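Local coordinates for protein putative amidohydrolase (Unidentified, PDB 3FEQ) that probably acts as a zinc-dependent prolidase of the amidohydrolase superfamily, hydrolysing dipeptides that end in proline, at residues S104-G109 and A357-M362; G126-P131 and G372-L377; M192-V197 and G235-R240; A241-V246 and A260-E265; E306-Y311 and E341-L346. All blocks are in the same frame, centred on the assembly; numbering follows the deposited sequence.

Contact 1: S104-G109 and A357-M362; sequences SVRDAG and AEIVNM
A buried arginine of a barrel strand meets the last turn of a helix in this contact, inside the TIM-barrel fold of the amidohydrolase family. R106 leaves strand 102-107 and reaches I359 and V360, where helix 354-359 comes to its end. The arginine chain first runs out extended, with CG anti to the backbone N (chi1 -167°), and then bends at chi3 (66°); the R106 and I359 side chains cross at about a right angle. I359 presents its CG2 methyl over one face of the guanidinium, offset toward the rim, with CG2 3.6 Å from R106 NH1. V360 takes the aliphatic part of the same arginine: the two side chains run past each other in opposite directions. The charged end is held by barrel strands and an adjoining loop. NE donates to the carbonyl of C64, NH2 forms a salt bridge with E250, and NH1 bonds to the hydroxyl of Y227, an arrangement that probably fixes the rotation of the guanidinium and offsets its buried charge. Strand 269-271 also lines the site, since V271 touches both R106 and I359. Directly after V360 the helix closes in a Schellman motif with N361 at C-prime, where N361 N bonds to E358 O at 3.0 Å. On the apolar side of the arginine, V360 CG1 lies 4.0 Å from R106 CD.

Contact 2: G126-P131 and G372-L377; sequences GPRIFP and GAIADL
R128 reaches from strand 128-129 to D376 and I374 of the 372-377 loop. Its CB points toward that loop, and CG stands anti to the backbone N (chi1 168°), carrying the chain outward. The chain stays extended through CD, then bends at chi3 before NE and CZ. CZ is 4.0 Å from D376 OD2, while NH1 at the tip makes the closest approach, 2.8 Å to D376 OD2. This is a salt bridge through one nitrogen and one oxygen. The carboxylate oxygen lies at the edge of the guanidinium, near its plane, and the two flat groups are only 20° apart, yet the N-H to oxygen angle of 124° makes the hydrogen bond a weak one. The I374 methyl CG2 approaches the same nitrogen obliquely, 4.1 Å from R128 NH1. The other carboxylate oxygen, D376 OD1, accepts a hydrogen bond from the backbone N of R404, so the aspartate is held from two directions, and A375 just before it centres an inverse gamma turn. The bridge joins the TIM barrel to the segment leading into strand 377-380: R128 packs on S104 of the adjoining strand 102-107, D376 touches T103 and S104 there, and helix 90-99 covers P127 and I129.

Contact 3: M192-V197 and G235-R240; sequences MASGGV and GRAIAR
A237 sets its CB methyl against the backbone of A193 and the side chain of S194, where the loop following strand 189-192 passes the first turns of helix 235-243. Both pieces belong to the parallel beta/alpha architecture of the TIM barrel: strands 189-192 and 228-234 are neighbours in a parallel sheet, and the helix starts directly after the second of them. Small residues meet here. The CA atoms of S194 and A237 are 6.0 Å apart, and the methyl of A237, aimed at the loop, meets the carbonyl oxygen A193 O at 3.8 Å and S194 CB at 3.9 Å. No hydrogen bond crosses between the two segments, so the helix meets the loop by van der Waals contact alone.

The loop lies near the metal centre, with the S194 side chain about 9 Å from a bound zinc ion. G195 O accepts a hydrogen bond from NE2 of H231, which binds a zinc ion, so the loop carrying the contact probably helps to position that histidine. The hydroxyl of S194 has a weak bond with the backbone N of Y233 in strand 228-234, and a second one within its own loop. With OG anti to the backbone N (chi1 177°), it donates to G195 O over 3.2 Å, in the carbonyl plane and on a lone pair, at a C=O to donor angle of 123°.

Contact 4: A241-V246 and A260-E265; sequences AVRCGV and AKLMHE
V242 and M263 meet where the CA atoms of 241-246 and 260-265 come nearest, 6.6 Å apart. V242 has CG1 anti to the backbone N (chi1 -179°), an arrangement that places CG2 beside that nitrogen and in reach of the methionine: V242 CG2 packs on M263 CG at 3.8 Å, the two side chains at about a right angle. M263 runs straight through CG to SD and bends only at chi3 (-50°). The valine touches CG of the chain rather than its terminal methyl. The other valine methyl, V242 CG1, faces backbone instead, 4.2 Å from L262 O.

Helices 235-243 and 257-266 follow successive strands of the TIM barrel, 228-234 and 248-254, and pack side by side outside them. At the more open margin, L262 turns its CD2 methyl toward R243, with L262 CD2 4.4 Å from R243 NE and oblique to the guanidinium plane. The far end of R243 has a long, weak ion pair with E211 of helix 211-223. Helix 235-243 closes just beyond the contact in a Schellman motif: G245, at positive phi, donates its N to V242 O at 2.9 Å, and V246 N returns to A241 O at 3.2 Å.

Contact 5: E306-Y311 and E341-L346; sequences ESLEIY and EVLGNL
L308 and V342 cross obliquely where helix 302-314 meets the segment between helices 335-340 and 345-351. The contact belongs to the outer layer of the TIM-barrel domain, joining one helix to the connection between two later ones, and apolar side chains carry most of it. L308 points toward that segment and touches two of its residues: L308 CB rests on V342 CG1 at 4.1 Å, with the leucine CD2 close to the valine CB, and L308 CG faces L343 CD1 at 4.4 Å. V342 points its CB toward the helix, whereas L343 sets off to the side and brings only its end nearer, reaching L308 O with CD2 at 4.0 Å.

E309 joins at the exposed margin. Its CG stands beside the backbone N (chi1 -85°) and the rest of the chain is extended, crossing V342 at about a right angle and laying CG and one carboxylate oxygen against the valine methyl. A salt bridge lies next to the apolar patch: E341, just before V342, pairs with R305 of helix 302-314, and V342 also packs on R305. L308 also touches P272. G344 then takes the N-cap position of helix 345-351. V342 CG1, already against L308 CB, also lies 3.9 Å from E309 CG and 3.6 Å from E309 OE2.

From the N terminus, strand 102-107 opens contact 1 and strand 128-129 opens contact 2. Both wait some 240 residues for their partners, and the two long loops cross, since 357-362 comes before 372-377. The neighbouring strands join them directly: V105 N and R128 O are 2.9 Å apart, a probable hydrogen bond. Inside both loops, contacts 3, 4 and 5 close one after another. Contacts 3 and 4 share helix 235-243, and M263 of contact 4 packs on Y311 of contact 5, linking helix 257-266 to helix 302-314. Contacts 2 and 3 lie on opposite sides of the chain's centre, their own centres about 30 Å apart.

Contact 1: S104-G109 and A357-M362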
# COMPACT_ATOMS: atom_id res chain seq x y z
N SER C 104 -37.12 8.67 -23.45
CA SER C 104 -36.48 7.87 -22.43
C SER C 104 -35.45 7.00 -23.12
O SER C 104 -35.64 6.62 -24.27
CB SER C 104 -37.52 7.02 -21.71
OG SER C 104 -38.46 7.85 -21.02
N VAL C 105 -34.31 6.79 -22.47
CA VAL C 105 -33.28 5.87 -22.97
C VAL C 105 -32.70 5.12 -21.81
O VAL C 105 -32.55 5.68 -20.72
CB VAL C 105 -32.10 6.58 -23.68
CG1 VAL C 105 -32.48 7.03 -25.07
CG2 VAL C 105 -31.55 7.71 -22.85
N ARG C 106 -32.39 3.85 -22.04
CA ARG C 106 -31.68 3.04 -21.06
C ARG C 106 -30.24 2.94 -21.48
O ARG C 106 -29.92 2.21 -22.41
CB ARG C 106 -32.28 1.64 -21.00
CG ARG C 106 -31.83 0.84 -19.81
CD ARG C 106 -32.54 -0.50 -19.79
NE ARG C 106 -32.17 -1.33 -20.94
CZ ARG C 106 -32.19 -2.66 -20.93
NH1 ARG C 106 -32.59 -3.33 -19.85
NH2 ARG C 106 -31.82 -3.32 -22.02
N ASP C 107 -29.36 3.69 -20.81
CA ASP C 107 -27.93 3.68 -21.09
C ASP C 107 -27.29 2.38 -20.63
O ASP C 107 -27.57 1.90 -19.54
CB ASP C 107 -27.25 4.87 -20.40
CG ASP C 107 -25.80 5.05 -20.84
OD1 ASP C 107 -24.89 4.56 -20.13
OD2 ASP C 107 -25.58 5.69 -21.89
N ALA C 108 -26.43 1.82 -21.47
CA ALA C 108 -25.91 0.48 -21.25
C ALA C 108 -24.46 0.57 -20.79
O ALA C 108 -23.62 -0.18 -21.23
CB ALA C 108 -26.03 -0.37 -22.52
N GLY C 109 -24.19 1.51 -19.90
CA GLY C 109 -22.84 1.70 -19.39
C GLY C 109 -22.20 2.95 -19.95
O GLY C 109 -22.17 3.14 -21.15
N ALA C 357 -41.28 -0.01 -22.10
CA ALA C 357 -41.66 0.51 -20.78
C ALA C 357 -41.77 -0.61 -19.76
O ALA C 357 -41.49 -0.40 -18.58
CB ALA C 357 -42.93 1.28 -20.86
N GLU C 358 -42.12 -1.80 -20.22
CA GLU C 358 -42.09 -2.99 -19.38
C GLU C 358 -40.66 -3.36 -19.00
O GLU C 358 -40.39 -3.77 -17.87
CB GLU C 358 -42.76 -4.16 -20.10
CG GLU C 358 -43.09 -5.34 -19.20
CD GLU C 358 -43.72 -6.50 -19.97
OE1 GLU C 358 -44.34 -6.27 -21.04
OE2 GLU C 358 -43.62 -7.65 -19.49
N ILE C 359 -39.76 -3.27 -19.97
CA ILE C 359 -38.35 -3.55 -19.74
C ILE C 359 -37.79 -2.63 -18.64
O ILE C 359 -37.22 -3.13 -17.66
CB ILE C 359 -37.55 -3.38 -21.03
CG1 ILE C 359 -37.79 -4.58 -21.94
CG2 ILE C 359 -36.05 -3.19 -20.74
CD1 ILE C 359 -37.13 -4.45 -23.29
N VAL C 360 -38.04 -1.33 -18.76
CA VAL C 360 -37.61 -0.40 -17.73
C VAL C 360 -38.53 -0.33 -16.50
O VAL C 360 -38.38 0.60 -15.70
CB VAL C 360 -37.33 1.04 -18.28
CG1 VAL C 360 -36.26 1.00 -19.35
CG2 VAL C 360 -38.60 1.69 -18.81
N ASN C 361 -39.40 -1.34 -16.33
CA ASN C 361 -40.34 -1.46 -15.18
C ASN C 361 -41.28 -0.28 -15.00
O ASN C 361 -41.62 0.07 -13.87
CB ASN C 361 -39.62 -1.70 -13.85
CG ASN C 361 -39.04 -3.09 -13.73
OD1 ASN C 361 -39.77 -4.07 -13.74
ND2 ASN C 361 -37.72 -3.17 -13.56
N MET C 362 -41.64 0.38 -16.09
CA MET C 362 -42.49 1.55 -16.01
C MET C 362 -43.82 1.28 -16.70
O MET C 362 -44.39 2.17 -17.33
CB MET C 362 -41.79 2.76 -16.65
CG MET C 362 -40.69 3.38 -15.80
SD MET C 362 -41.29 4.27 -14.34
CE MET C 362 -40.53 5.89 -14.55

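Contact 2: G126-P131 and G372-L377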
# COMPACT_ATOMS: atom_id res chain seq x y z
N GLY C 126 -32.33 16.57 -23.20
CA GLY C 126 -32.19 15.16 -23.57
C GLY C 126 -33.27 14.29 -22.97
O GLY C 126 -34.09 14.78 -22.19
N PRO C 127 -33.30 12.99 -23.35
CA PRO C 127 -34.28 12.05 -22.83
C PRO C 127 -34.02 11.79 -21.37
O PRO C 127 -32.93 12.09 -20.90
CB PRO C 127 -34.00 10.77 -23.63
CG PRO C 127 -33.16 11.21 -24.79
CD PRO C 127 -32.39 12.36 -24.32
N ARG C 128 -35.01 11.24 -20.67
CA ARG C 128 -34.80 10.69 -19.34
C ARG C 128 -33.84 9.54 -19.50
O ARG C 128 -33.90 8.81 -20.49
CB ARG C 128 -36.12 10.20 -18.71
CG ARG C 128 -35.96 9.35 -17.45
CD ARG C 128 -37.29 9.06 -16.78
NE ARG C 128 -38.41 9.32 -17.67
CZ ARG C 128 -39.37 10.21 -17.44
NH1 ARG C 128 -40.34 10.38 -18.32
NH2 ARG C 128 -39.37 10.92 -16.31
N ILE C 129 -32.89 9.44 -18.57
CA ILE C 129 -31.88 8.39 -18.61
C ILE C 129 -32.14 7.34 -17.51
O ILE C 129 -32.42 7.69 -16.36
CB ILE C 129 -30.46 8.98 -18.50
CG1 ILE C 129 -30.24 10.04 -19.58
CG2 ILE C 129 -29.42 7.90 -18.69
CD1 ILE C 129 -29.02 10.93 -19.34
N PHE C 130 -32.08 6.07 -17.90
CA PHE C 130 -31.99 4.98 -16.95
C PHE C 130 -30.57 4.43 -16.94
O PHE C 130 -30.25 3.51 -17.69
CB PHE C 130 -32.98 3.87 -17.29
CG PHE C 130 -34.42 4.28 -17.14
CD1 PHE C 130 -35.16 4.68 -18.24
CD2 PHE C 130 -35.02 4.28 -15.90
CE1 PHE C 130 -36.46 5.09 -18.10
CE2 PHE C 130 -36.34 4.68 -15.75
CZ PHE C 130 -37.06 5.08 -16.86
N PRO C 131 -29.72 4.98 -16.05
CA PRO C 131 -28.29 4.73 -16.12
C PRO C 131 -27.92 3.35 -15.58
O PRO C 131 -28.55 2.85 -14.63
CB PRO C 131 -27.71 5.83 -15.25
CG PRO C 131 -28.73 6.06 -14.22
CD PRO C 131 -30.06 5.81 -14.89
N GLY C 372 -53.44 8.74 -16.21
CA GLY C 372 -52.59 8.46 -15.07
C GLY C 372 -51.14 8.29 -15.47
O GLY C 372 -50.26 8.35 -14.62
N ALA C 373 -50.89 8.09 -16.76
CA ALA C 373 -49.53 7.93 -17.26
C ALA C 373 -48.76 9.26 -17.35
O ALA C 373 -49.34 10.33 -17.21
CB ALA C 373 -49.54 7.22 -18.62
N ILE C 374 -47.46 9.17 -17.59
CA ILE C 374 -46.60 10.35 -17.68
C ILE C 374 -46.62 10.95 -19.09
O ILE C 374 -46.65 10.22 -20.08
CB ILE C 374 -45.15 10.00 -17.31
CG1 ILE C 374 -45.10 9.38 -15.92
CG2 ILE C 374 -44.26 11.21 -17.41
CD1 ILE C 374 -43.76 8.81 -15.58
N ALA C 375 -46.59 12.27 -19.16
CA ALA C 375 -46.90 12.97 -20.39
C ALA C 375 -45.69 13.07 -21.31
O ALA C 375 -45.21 14.17 -21.63
CB ALA C 375 -47.46 14.31 -20.09
N ASP C 376 -45.21 11.91 -21.75
CA ASP C 376 -44.13 11.83 -22.72
C ASP C 376 -44.73 11.50 -24.07
O ASP C 376 -45.06 10.35 -24.35
CB ASP C 376 -43.12 10.74 -22.30
CG ASP C 376 -42.13 11.22 -21.23
OD1 ASP C 376 -42.35 12.31 -20.65
OD2 ASP C 376 -41.15 10.50 -20.96
N LEU C 377 -44.91 12.53 -24.89
CA LEU C 377 -45.64 12.39 -26.14
C LEU C 377 -44.81 12.82 -27.32
O LEU C 377 -43.98 13.72 -27.23
CB LEU C 377 -46.92 13.22 -26.13
CG LEU C 377 -48.17 12.71 -25.41
CD1 LEU C 377 -48.17 11.19 -25.25
CD2 LEU C 377 -48.32 13.40 -24.06

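Contact 3: M192-V197 and G235-R240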
# COMPACT_ATOMS: atom_id res chain seq x y z
N MET C 192 -21.16 -7.90 -19.25
CA MET C 192 -20.81 -8.60 -20.46
C MET C 192 -20.70 -10.11 -20.18
O MET C 192 -19.85 -10.54 -19.41
CB MET C 192 -19.49 -8.05 -21.01
CG MET C 192 -19.32 -6.55 -20.85
SD MET C 192 -20.41 -5.61 -21.92
CE MET C 192 -19.44 -4.11 -22.17
N ALA C 193 -21.59 -10.90 -20.78
CA ALA C 193 -21.62 -12.36 -20.58
C ALA C 193 -21.13 -13.14 -21.79
O ALA C 193 -21.35 -14.35 -21.88
CB ALA C 193 -23.00 -12.83 -20.21
N SER C 194 -20.43 -12.46 -22.68
CA SER C 194 -20.00 -13.02 -23.95
C SER C 194 -18.91 -12.13 -24.58
O SER C 194 -18.78 -10.94 -24.24
CB SER C 194 -21.22 -13.13 -24.88
OG SER C 194 -20.90 -13.61 -26.17
N GLY C 195 -18.14 -12.70 -25.50
CA GLY C 195 -17.32 -11.93 -26.43
C GLY C 195 -18.16 -10.96 -27.22
O GLY C 195 -19.37 -11.07 -27.24
N GLY C 196 -17.52 -9.99 -27.87
CA GLY C 196 -18.26 -8.99 -28.62
C GLY C 196 -17.63 -8.57 -29.93
O GLY C 196 -16.97 -9.37 -30.59
N VAL C 197 -17.85 -7.32 -30.30
CA VAL C 197 -17.35 -6.79 -31.56
C VAL C 197 -16.34 -5.64 -31.34
O VAL C 197 -15.28 -5.61 -31.98
CB VAL C 197 -18.52 -6.32 -32.47
CG1 VAL C 197 -17.99 -5.62 -33.72
CG2 VAL C 197 -19.42 -7.51 -32.83
N GLY C 235 -26.24 -18.82 -28.57
CA GLY C 235 -27.27 -19.51 -27.79
C GLY C 235 -26.71 -20.08 -26.50
O GLY C 235 -27.39 -20.13 -25.47
N ARG C 236 -25.44 -20.46 -26.56
CA ARG C 236 -24.71 -21.00 -25.42
C ARG C 236 -24.54 -19.95 -24.33
O ARG C 236 -24.91 -20.19 -23.17
CB ARG C 236 -23.32 -21.47 -25.88
CG ARG C 236 -22.47 -22.11 -24.78
CD ARG C 236 -21.12 -22.59 -25.32
NE ARG C 236 -20.05 -22.37 -24.36
CZ ARG C 236 -18.77 -22.19 -24.69
NH1 ARG C 236 -17.84 -22.00 -23.76
NH2 ARG C 236 -18.40 -22.20 -25.96
N ALA C 237 -23.98 -18.81 -24.72
CA ALA C 237 -23.79 -17.67 -23.82
C ALA C 237 -25.12 -17.11 -23.31
O ALA C 237 -25.21 -16.67 -22.17
CB ALA C 237 -23.00 -16.59 -24.53
N ILE C 238 -26.14 -17.15 -24.16
CA ILE C 238 -27.45 -16.66 -23.76
C ILE C 238 -28.10 -17.58 -22.74
O ILE C 238 -28.59 -17.12 -21.71
CB ILE C 238 -28.39 -16.53 -24.96
CG1 ILE C 238 -27.99 -15.31 -25.80
CG2 ILE C 238 -29.83 -16.40 -24.47
CD1 ILE C 238 -28.57 -15.28 -27.19
N ALA C 239 -28.09 -18.87 -23.03
CA ALA C 239 -28.83 -19.82 -22.21
C ALA C 239 -28.37 -19.70 -20.77
O ALA C 239 -29.17 -19.43 -19.88
CB ALA C 239 -28.66 -21.24 -22.73
N ARG C 240 -27.06 -19.81 -20.55
CA ARG C 240 -26.51 -19.82 -19.20
C ARG C 240 -26.81 -18.53 -18.43
O ARG C 240 -27.16 -18.57 -17.25
CB ARG C 240 -25.02 -20.15 -19.20
CG ARG C 240 -24.17 -19.25 -20.06
CD ARG C 240 -22.76 -19.73 -20.08
NE ARG C 240 -21.85 -18.67 -19.68
CZ ARG C 240 -21.13 -18.68 -18.56
NH1 ARG C 240 -20.34 -17.66 -18.29
NH2 ARG C 240 -21.18 -19.72 -17.74

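Contact 4: A241-V246 and A260-E265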
# COMPACT_ATOMS: atom_id res chain seq x y z
N ALA C 241 -26.73 -17.39 -19.13
CA ALA C 241 -27.10 -16.10 -18.56
C ALA C 241 -28.53 -16.12 -18.04
O ALA C 241 -28.79 -15.70 -16.91
CB ALA C 241 -26.94 -14.99 -19.58
N VAL C 242 -29.44 -16.64 -18.85
CA VAL C 242 -30.84 -16.73 -18.48
C VAL C 242 -31.06 -17.72 -17.34
O VAL C 242 -31.81 -17.44 -16.41
CB VAL C 242 -31.73 -17.09 -19.68
CG1 VAL C 242 -33.18 -17.15 -19.27
CG2 VAL C 242 -31.55 -16.07 -20.75
N ARG C 243 -30.34 -18.84 -17.37
CA ARG C 243 -30.38 -19.82 -16.28
C ARG C 243 -29.93 -19.24 -14.95
O ARG C 243 -30.36 -19.68 -13.89
CB ARG C 243 -29.52 -21.04 -16.63
CG ARG C 243 -30.32 -22.26 -17.05
CD ARG C 243 -29.43 -23.46 -17.34
NE ARG C 243 -28.95 -23.45 -18.72
CZ ARG C 243 -27.67 -23.30 -19.08
NH1 ARG C 243 -26.72 -23.16 -18.15
NH2 ARG C 243 -27.34 -23.28 -20.36
N CYS C 244 -29.07 -18.24 -15.02
CA CYS C 244 -28.56 -17.58 -13.84
C CYS C 244 -29.46 -16.46 -13.38
O CYS C 244 -29.27 -15.90 -12.31
CB CYS C 244 -27.19 -17.00 -14.14
SG CYS C 244 -25.96 -18.27 -14.17
N GLY C 245 -30.42 -16.11 -14.24
CA GLY C 245 -31.50 -15.21 -13.85
C GLY C 245 -31.42 -13.79 -14.37
O GLY C 245 -32.03 -12.89 -13.79
N VAL C 246 -30.70 -13.56 -15.46
CA VAL C 246 -30.67 -12.23 -16.06
C VAL C 246 -31.98 -11.97 -16.78
O VAL C 246 -32.57 -12.88 -17.33
CB VAL C 246 -29.48 -12.03 -17.01
CG1 VAL C 246 -28.21 -12.57 -16.37
CG2 VAL C 246 -29.74 -12.69 -18.35
N ALA C 260 -34.00 -19.46 -27.23
CA ALA C 260 -35.19 -18.64 -27.33
C ALA C 260 -36.32 -19.21 -26.49
O ALA C 260 -36.95 -18.49 -25.71
CB ALA C 260 -35.61 -18.52 -28.78
N LYS C 261 -36.55 -20.51 -26.62
CA LYS C 261 -37.61 -21.19 -25.89
C LYS C 261 -37.36 -21.05 -24.39
O LYS C 261 -38.27 -20.73 -23.64
CB LYS C 261 -37.65 -22.67 -26.28
CG LYS C 261 -39.04 -23.29 -26.56
CD LYS C 261 -38.97 -24.84 -26.52
CE LYS C 261 -39.86 -25.57 -27.53
NZ LYS C 261 -41.06 -26.19 -26.90
N LEU C 262 -36.10 -21.22 -23.97
CA LEU C 262 -35.71 -21.04 -22.57
C LEU C 262 -35.92 -19.61 -22.09
O LEU C 262 -36.32 -19.39 -20.95
CB LEU C 262 -34.24 -21.41 -22.38
CG LEU C 262 -33.71 -21.44 -20.95
CD1 LEU C 262 -34.34 -22.58 -20.17
CD2 LEU C 262 -32.20 -21.60 -21.01
N MET C 263 -35.65 -18.65 -22.96
CA MET C 263 -35.90 -17.25 -22.67
C MET C 263 -37.38 -16.95 -22.45
O MET C 263 -37.73 -16.27 -21.49
CB MET C 263 -35.35 -16.37 -23.80
CG MET C 263 -34.21 -15.48 -23.37
SD MET C 263 -33.50 -14.52 -24.71
CE MET C 263 -33.25 -15.83 -25.88
N HIS C 264 -38.23 -17.46 -23.33
CA HIS C 264 -39.68 -17.27 -23.20
C HIS C 264 -40.19 -17.86 -21.89
O HIS C 264 -41.01 -17.28 -21.21
CB HIS C 264 -40.41 -17.89 -24.38
CG HIS C 264 -41.88 -18.06 -24.15
ND1 HIS C 264 -42.74 -16.99 -24.03
CD2 HIS C 264 -42.64 -19.17 -24.00
CE1 HIS C 264 -43.97 -17.44 -23.83
NE2 HIS C 264 -43.94 -18.76 -23.81
N GLU C 265 -39.64 -19.02 -21.53
CA GLU C 265 -40.05 -19.73 -20.33
C GLU C 265 -39.75 -18.93 -19.07
O GLU C 265 -40.57 -18.82 -18.17
CB GLU C 265 -39.32 -21.06 -20.27
CG GLU C 265 -40.19 -22.24 -19.94
CD GLU C 265 -39.56 -23.53 -20.41
OE1 GLU C 265 -38.59 -23.45 -21.19
OE2 GLU C 265 -40.05 -24.63 -20.03

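Contact 5: E306-Y311 and E341-L346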
# COMPACT_ATOMS: atom_id res chain seq x y z
N GLU C 306 -32.54 -12.63 -39.22
CA GLU C 306 -33.07 -13.97 -38.99
C GLU C 306 -33.53 -14.20 -37.54
O GLU C 306 -34.58 -14.80 -37.31
CB GLU C 306 -32.01 -15.01 -39.37
CG GLU C 306 -32.55 -16.40 -39.69
CD GLU C 306 -31.46 -17.44 -39.87
OE1 GLU C 306 -31.55 -18.50 -39.22
OE2 GLU C 306 -30.52 -17.22 -40.66
N SER C 307 -32.75 -13.70 -36.59
CA SER C 307 -32.97 -13.98 -35.17
C SER C 307 -34.29 -13.41 -34.69
O SER C 307 -34.97 -13.98 -33.84
CB SER C 307 -31.83 -13.39 -34.33
OG SER C 307 -31.80 -11.97 -34.46
N LEU C 308 -34.64 -12.25 -35.26
CA LEU C 308 -35.90 -11.59 -35.00
C LEU C 308 -37.05 -12.58 -35.11
O LEU C 308 -37.90 -12.67 -34.22
CB LEU C 308 -36.09 -10.44 -35.98
CG LEU C 308 -35.80 -9.03 -35.45
CD1 LEU C 308 -34.60 -8.94 -34.51
CD2 LEU C 308 -35.66 -8.06 -36.61
N GLU C 309 -37.05 -13.34 -36.20
CA GLU C 309 -38.09 -14.32 -36.45
C GLU C 309 -38.11 -15.41 -35.40
O GLU C 309 -39.18 -15.79 -34.92
CB GLU C 309 -37.94 -14.94 -37.83
CG GLU C 309 -38.58 -14.11 -38.92
CD GLU C 309 -38.01 -14.41 -40.28
OE1 GLU C 309 -37.80 -15.60 -40.59
OE2 GLU C 309 -37.78 -13.45 -41.05
N ILE C 310 -36.93 -15.90 -35.04
CA ILE C 310 -36.80 -16.89 -33.99
C ILE C 310 -37.41 -16.40 -32.68
O ILE C 310 -38.21 -17.11 -32.06
CB ILE C 310 -35.34 -17.24 -33.75
CG1 ILE C 310 -34.64 -17.51 -35.09
CG2 ILE C 310 -35.23 -18.38 -32.74
CD1 ILE C 310 -33.25 -18.07 -34.96
N TYR C 311 -37.07 -15.17 -32.31
CA TYR C 311 -37.62 -14.54 -31.11
C TYR C 311 -39.14 -14.41 -31.13
O TYR C 311 -39.81 -14.67 -30.12
CB TYR C 311 -36.97 -13.18 -30.88
CG TYR C 311 -35.54 -13.25 -30.41
CD1 TYR C 311 -35.17 -14.10 -29.36
CD2 TYR C 311 -34.56 -12.45 -30.98
CE1 TYR C 311 -33.85 -14.17 -28.94
CE2 TYR C 311 -33.24 -12.52 -30.56
CZ TYR C 311 -32.90 -13.37 -29.54
OH TYR C 311 -31.59 -13.45 -29.13
N GLU C 341 -39.51 -4.32 -41.30
CA GLU C 341 -39.38 -5.10 -42.52
C GLU C 341 -39.47 -6.59 -42.24
O GLU C 341 -39.62 -7.38 -43.16
CB GLU C 341 -38.05 -4.80 -43.21
CG GLU C 341 -38.05 -3.52 -44.03
CD GLU C 341 -36.65 -3.13 -44.47
OE1 GLU C 341 -35.75 -4.00 -44.45
OE2 GLU C 341 -36.45 -1.95 -44.83
N VAL C 342 -39.33 -6.98 -40.99
CA VAL C 342 -39.36 -8.40 -40.69
C VAL C 342 -40.63 -8.73 -39.96
O VAL C 342 -41.36 -9.61 -40.38
CB VAL C 342 -38.15 -8.83 -39.87
CG1 VAL C 342 -38.27 -10.29 -39.49
CG2 VAL C 342 -36.88 -8.59 -40.65
N LEU C 343 -40.89 -8.02 -38.87
CA LEU C 343 -42.15 -8.14 -38.13
C LEU C 343 -42.99 -6.94 -38.55
O LEU C 343 -42.46 -6.01 -39.13
CB LEU C 343 -41.88 -8.13 -36.63
CG LEU C 343 -40.55 -8.74 -36.17
CD1 LEU C 343 -40.10 -8.15 -34.85
CD2 LEU C 343 -40.57 -10.27 -36.08
N GLY C 344 -44.29 -6.95 -38.31
CA GLY C 344 -45.11 -5.81 -38.73
C GLY C 344 -44.58 -4.50 -38.17
O GLY C 344 -43.86 -4.51 -37.17
N ASN C 345 -44.93 -3.36 -38.78
CA ASN C 345 -44.61 -2.10 -38.12
C ASN C 345 -45.45 -1.73 -36.90
O ASN C 345 -45.11 -0.79 -36.18
CB ASN C 345 -44.39 -0.93 -39.09
CG ASN C 345 -45.39 -0.88 -40.21
OD1 ASN C 345 -46.25 -1.75 -40.34
ND2 ASN C 345 -45.27 0.14 -41.06
N LEU C 346 -46.48 -2.52 -36.59
CA LEU C 346 -47.10 -2.48 -35.26
C LEU C 346 -46.10 -2.97 -34.22
O LEU C 346 -45.87 -2.31 -33.21
CB LEU C 346 -48.33 -3.37 -35.20
CG LEU C 346 -49.50 -2.95 -34.31
CD1 LEU C 346 -50.21 -4.17 -33.76
CD2 LEU C 346 -49.11 -2.00 -33.18